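Local coordinates for protein malate Synthase (PDB 3OYZ) that catalyses the magnesium-dependent Claisen condensation of acetyl-CoA with glyoxylate and the hydrolysis of the malyl-CoA intermediate, giving malate in the glyoxylate cycle, at residues T13-P18 and G262-A267. Sequence-based numbering, arbitrary orientation.
Sequences TFFTSP and GQVVEA. With ACO (acetyl coenzyme *a), chain B.
Phe15 meets Val264 through one methyl laid over its ring: Val264 CG2 lies 3.9 Å from the Phe15 ring centroid, 19° off the normal, a CH-pi contact. With CG anti to the backbone N (chi1 -180°), the ring extends between helix 261-269 and the cofactor; Ser17 OG sits above the opposite face, toward the rim, and Phe15 CZ reaches the adenine, 3.4 Å from ACO N1A. Further back along the strand, Thr13 CG2 presses on Ala267 CB at 3.5 Å, a tight methyl pair, while Thr13 OG1 hydrogen-bonds Asp44 N and Asn268 OD1. The strand itself reads the cofactor: ACO N6A donates to Thr16 O (2.9 Å), and Ser17 OG to ACO N1A. Thr16 OG1 bonds the pantetheine carbonyl ACO O5P at 2.8 Å; Trp257 and Trp46 are second partners of the Thr16 and Ser17 hydroxyls. With an alanine here instead of Phe15, the Val264 methyl would probably lose its ring face and a gap would open beside the adenine. Segment 262-267 runs antiparallel to the first TIM-barrel strand, following the last. Methyls and one aromatic face make most of the contact, so close fit, without hydrogen bonds, joins the two here, while Thr16 and Ser17 bond acetyl-CoA.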
loop_
_atom_site.group_PDB
_atom_site.type_symbol
_atom_site.label_atom_id
_atom_site.label_comp_id
_atom_site.label_asym_id
_atom_site.label_seq_id
_atom_site.Cartn_x
_atom_site.Cartn_y
_atom_site.Cartn_z
ATOM N N THR A 13 24.477 -0.569 0.597
ATOM C CA THR A 13 24.767 -1.486 -0.501
ATOM C C THR A 13 24.829 -2.830 0.180
ATOM O O THR A 13 25.405 -2.914 1.257
ATOM C CB THR A 13 26.213 -1.178 -1.096
ATOM O OG1 THR A 13 26.989 -0.621 -0.037
ATOM C CG2 THR A 13 26.125 -0.013 -2.037
ATOM N N PHE A 14 24.239 -3.832 -0.456
ATOM C CA PHE A 14 24.112 -5.201 0.011
ATOM C C PHE A 14 24.548 -5.928 -1.229
ATOM O O PHE A 14 23.772 -6.062 -2.190
ATOM C CB PHE A 14 22.590 -5.431 0.338
ATOM C CG PHE A 14 22.220 -6.819 0.784
ATOM C CD1 PHE A 14 22.158 -7.158 2.132
ATOM C CD2 PHE A 14 21.755 -7.727 -0.143
ATOM C CE1 PHE A 14 21.796 -8.438 2.537
ATOM C CE2 PHE A 14 21.340 -8.976 0.244
ATOM C CZ PHE A 14 21.336 -9.353 1.582
ATOM N N PHE A 15 25.787 -6.434 -1.256
ATOM C CA PHE A 15 26.312 -7.001 -2.530
ATOM C C PHE A 15 26.452 -8.500 -2.508
ATOM O O PHE A 15 27.167 -8.960 -1.637
ATOM C CB PHE A 15 27.778 -6.481 -2.614
ATOM C CG PHE A 15 28.575 -6.911 -3.837
ATOM C CD1 PHE A 15 27.990 -7.050 -5.083
ATOM C CD2 PHE A 15 29.982 -7.010 -3.742
ATOM C CE1 PHE A 15 28.751 -7.454 -6.231
ATOM C CE2 PHE A 15 30.773 -7.375 -4.871
ATOM C CZ PHE A 15 30.151 -7.564 -6.125
ATOM N N THR A 16 25.812 -9.280 -3.366
ATOM C CA THR A 16 26.015 -10.713 -3.291
ATOM C C THR A 16 27.102 -11.202 -4.291
ATOM O O THR A 16 27.125 -10.734 -5.436
ATOM C CB THR A 16 24.753 -11.443 -3.702
ATOM O OG1 THR A 16 24.222 -10.701 -4.797
ATOM C CG2 THR A 16 23.673 -11.401 -2.486
ATOM N N SER A 17 27.852 -12.237 -3.901
ATOM C CA SER A 17 28.843 -12.894 -4.780
ATOM C C SER A 17 28.659 -14.411 -4.813
ATOM O O SER A 17 28.519 -15.055 -3.785
ATOM C CB SER A 17 30.247 -12.597 -4.257
ATOM O OG SER A 17 30.482 -11.192 -4.325
ATOM N N PRO A 18 28.678 -15.038 -5.993
ATOM C CA PRO A 18 28.553 -16.504 -5.986
ATOM C C PRO A 18 29.700 -17.145 -5.191
ATOM O O PRO A 18 30.810 -16.621 -5.185
ATOM C CB PRO A 18 28.618 -16.882 -7.462
ATOM C CG PRO A 18 28.234 -15.639 -8.170
ATOM C CD PRO A 18 28.741 -14.477 -7.352
ATOM N N GLY A 262 30.156 -2.534 -10.319
ATOM C CA GLY A 262 29.690 -1.213 -10.801
ATOM C C GLY A 262 28.422 -0.728 -10.070
ATOM O O GLY A 262 28.329 0.457 -9.662
ATOM N N GLN A 263 27.500 -1.658 -9.798
ATOM C CA GLN A 263 26.339 -1.281 -8.949
ATOM C C GLN A 263 26.749 -0.864 -7.538
ATOM O O GLN A 263 26.252 0.140 -7.002
ATOM C CB GLN A 263 25.232 -2.336 -8.986
ATOM C CG GLN A 263 24.465 -2.359 -10.300
ATOM C CD GLN A 263 23.258 -3.313 -10.232
ATOM O OE1 GLN A 263 23.276 -4.209 -9.412
ATOM N NE2 GLN A 263 22.298 -3.209 -11.130
ATOM N N VAL A 264 27.751 -1.529 -6.975
ATOM C CA VAL A 264 28.242 -1.120 -5.671
ATOM C C VAL A 264 28.619 0.371 -5.623
ATOM O O VAL A 264 28.227 1.171 -4.738
ATOM C CB VAL A 264 29.408 -2.015 -5.203
ATOM C CG1 VAL A 264 29.916 -1.476 -3.891
ATOM C CG2 VAL A 264 28.901 -3.400 -4.917
ATOM N N VAL A 265 29.397 0.779 -6.632
ATOM C CA VAL A 265 29.878 2.162 -6.631
ATOM C C VAL A 265 28.678 3.074 -6.766
ATOM O O VAL A 265 28.570 4.044 -6.044
ATOM C CB VAL A 265 30.871 2.481 -7.803
ATOM C CG1 VAL A 265 31.192 4.009 -7.804
ATOM C CG2 VAL A 265 32.157 1.643 -7.658
ATOM N N GLU A 266 27.811 2.852 -7.746
ATOM C CA GLU A 266 26.633 3.736 -7.902
ATOM C C GLU A 266 25.765 3.828 -6.629
ATOM O O GLU A 266 25.400 4.900 -6.135
ATOM C CB GLU A 266 25.764 3.208 -9.045
ATOM C CG GLU A 266 26.378 3.482 -10.415
ATOM C CD GLU A 266 26.242 4.952 -10.858
ATOM O OE1 GLU A 266 25.280 5.644 -10.458
ATOM O OE2 GLU A 266 27.112 5.454 -11.593
ATOM N N ALA A 267 25.518 2.670 -6.024
ATOM C CA ALA A 267 24.607 2.639 -4.887
ATOM C C ALA A 267 25.301 3.217 -3.663
ATOM O O ALA A 267 24.638 3.731 -2.776
ATOM C CB ALA A 267 24.128 1.174 -4.624
HETATM N N1A ACO B . 30.947 -10.732 -7.068
HETATM C C2A ACO B . 32.276 -10.733 -7.288
HETATM N N3A ACO B . 32.779 -10.361 -8.477
HETATM C C4A ACO B . 32.003 -9.986 -9.526
HETATM C C5A ACO B . 30.539 -9.973 -9.312
HETATM C C6A ACO B . 30.023 -10.414 -8.002
HETATM N N6A ACO B . 28.670 -10.433 -7.865
HETATM N N7A ACO B . 29.965 -9.581 -10.457
HETATM C C8A ACO B . 30.966 -9.378 -11.346
HETATM N N9A ACO B . 32.168 -9.567 -10.785
HETATM C C1B ACO B . 33.464 -9.387 -11.517
HETATM C C2B ACO B . 33.273 -9.905 -12.936
HETATM O O2B ACO B . 33.513 -11.312 -12.948
HETATM C C3B ACO B . 34.273 -9.093 -13.734
HETATM O O3B ACO B . 35.513 -9.737 -13.427
HETATM P P3B ACO B . 36.879 -9.705 -14.347
HETATM O O7A ACO B . 37.679 -8.695 -13.539
HETATM O O8A ACO B . 36.317 -9.273 -15.685
HETATM O O9A ACO B . 37.425 -11.116 -14.377
HETATM C C4B ACO B . 34.207 -7.741 -13.043
HETATM O O4B ACO B . 33.839 -8.007 -11.682
HETATM C C5B ACO B . 33.129 -6.849 -13.648
HETATM O O5B ACO B . 32.021 -7.695 -13.965
HETATM P P1A ACO B . 30.800 -7.200 -14.881
HETATM O O1A ACO B . 31.148 -6.962 -16.315
HETATM O O2A ACO B . 30.279 -5.987 -14.167
HETATM O O3A ACO B . 29.637 -8.301 -14.885
HETATM P P2A ACO B . 29.754 -9.669 -15.711
HETATM O O4A ACO B . 31.161 -10.032 -15.362
HETATM O O5A ACO B . 29.055 -9.454 -17.038
HETATM O O6A ACO B . 28.760 -10.735 -14.988
HETATM C CBP ACO B . 26.867 -11.477 -13.605
HETATM C CCP ACO B . 27.381 -10.497 -14.665
HETATM C CDP ACO B . 26.993 -12.921 -14.090
HETATM C CEP ACO B . 25.383 -11.187 -13.419
HETATM C CAP ACO B . 27.643 -11.383 -12.285
HETATM O OAP ACO B . 27.712 -9.991 -12.012
HETATM C C9P ACO B . 26.968 -12.065 -11.112
HETATM O O9P ACO B . 26.933 -13.299 -11.053
HETATM N N8P ACO B . 26.404 -11.259 -10.197
HETATM C C7P ACO B . 25.751 -11.848 -9.035
HETATM C C6P ACO B . 24.398 -12.503 -9.356
HETATM C C5P ACO B . 23.769 -12.797 -8.007
HETATM O O5P ACO B . 24.363 -12.487 -6.976
HETATM N N4P ACO B . 22.552 -13.337 -8.045
HETATM C C3P ACO B . 21.755 -13.657 -6.874
HETATM C C2P ACO B . 21.282 -12.397 -6.145
HETATM S S1P ACO B . 19.756 -12.102 -6.990
HETATM C C ACO B . 18.565 -13.126 -6.384
HETATM O O ACO B . 18.805 -14.118 -5.723
HETATM C CH3 ACO B . 17.150 -12.792 -6.744
#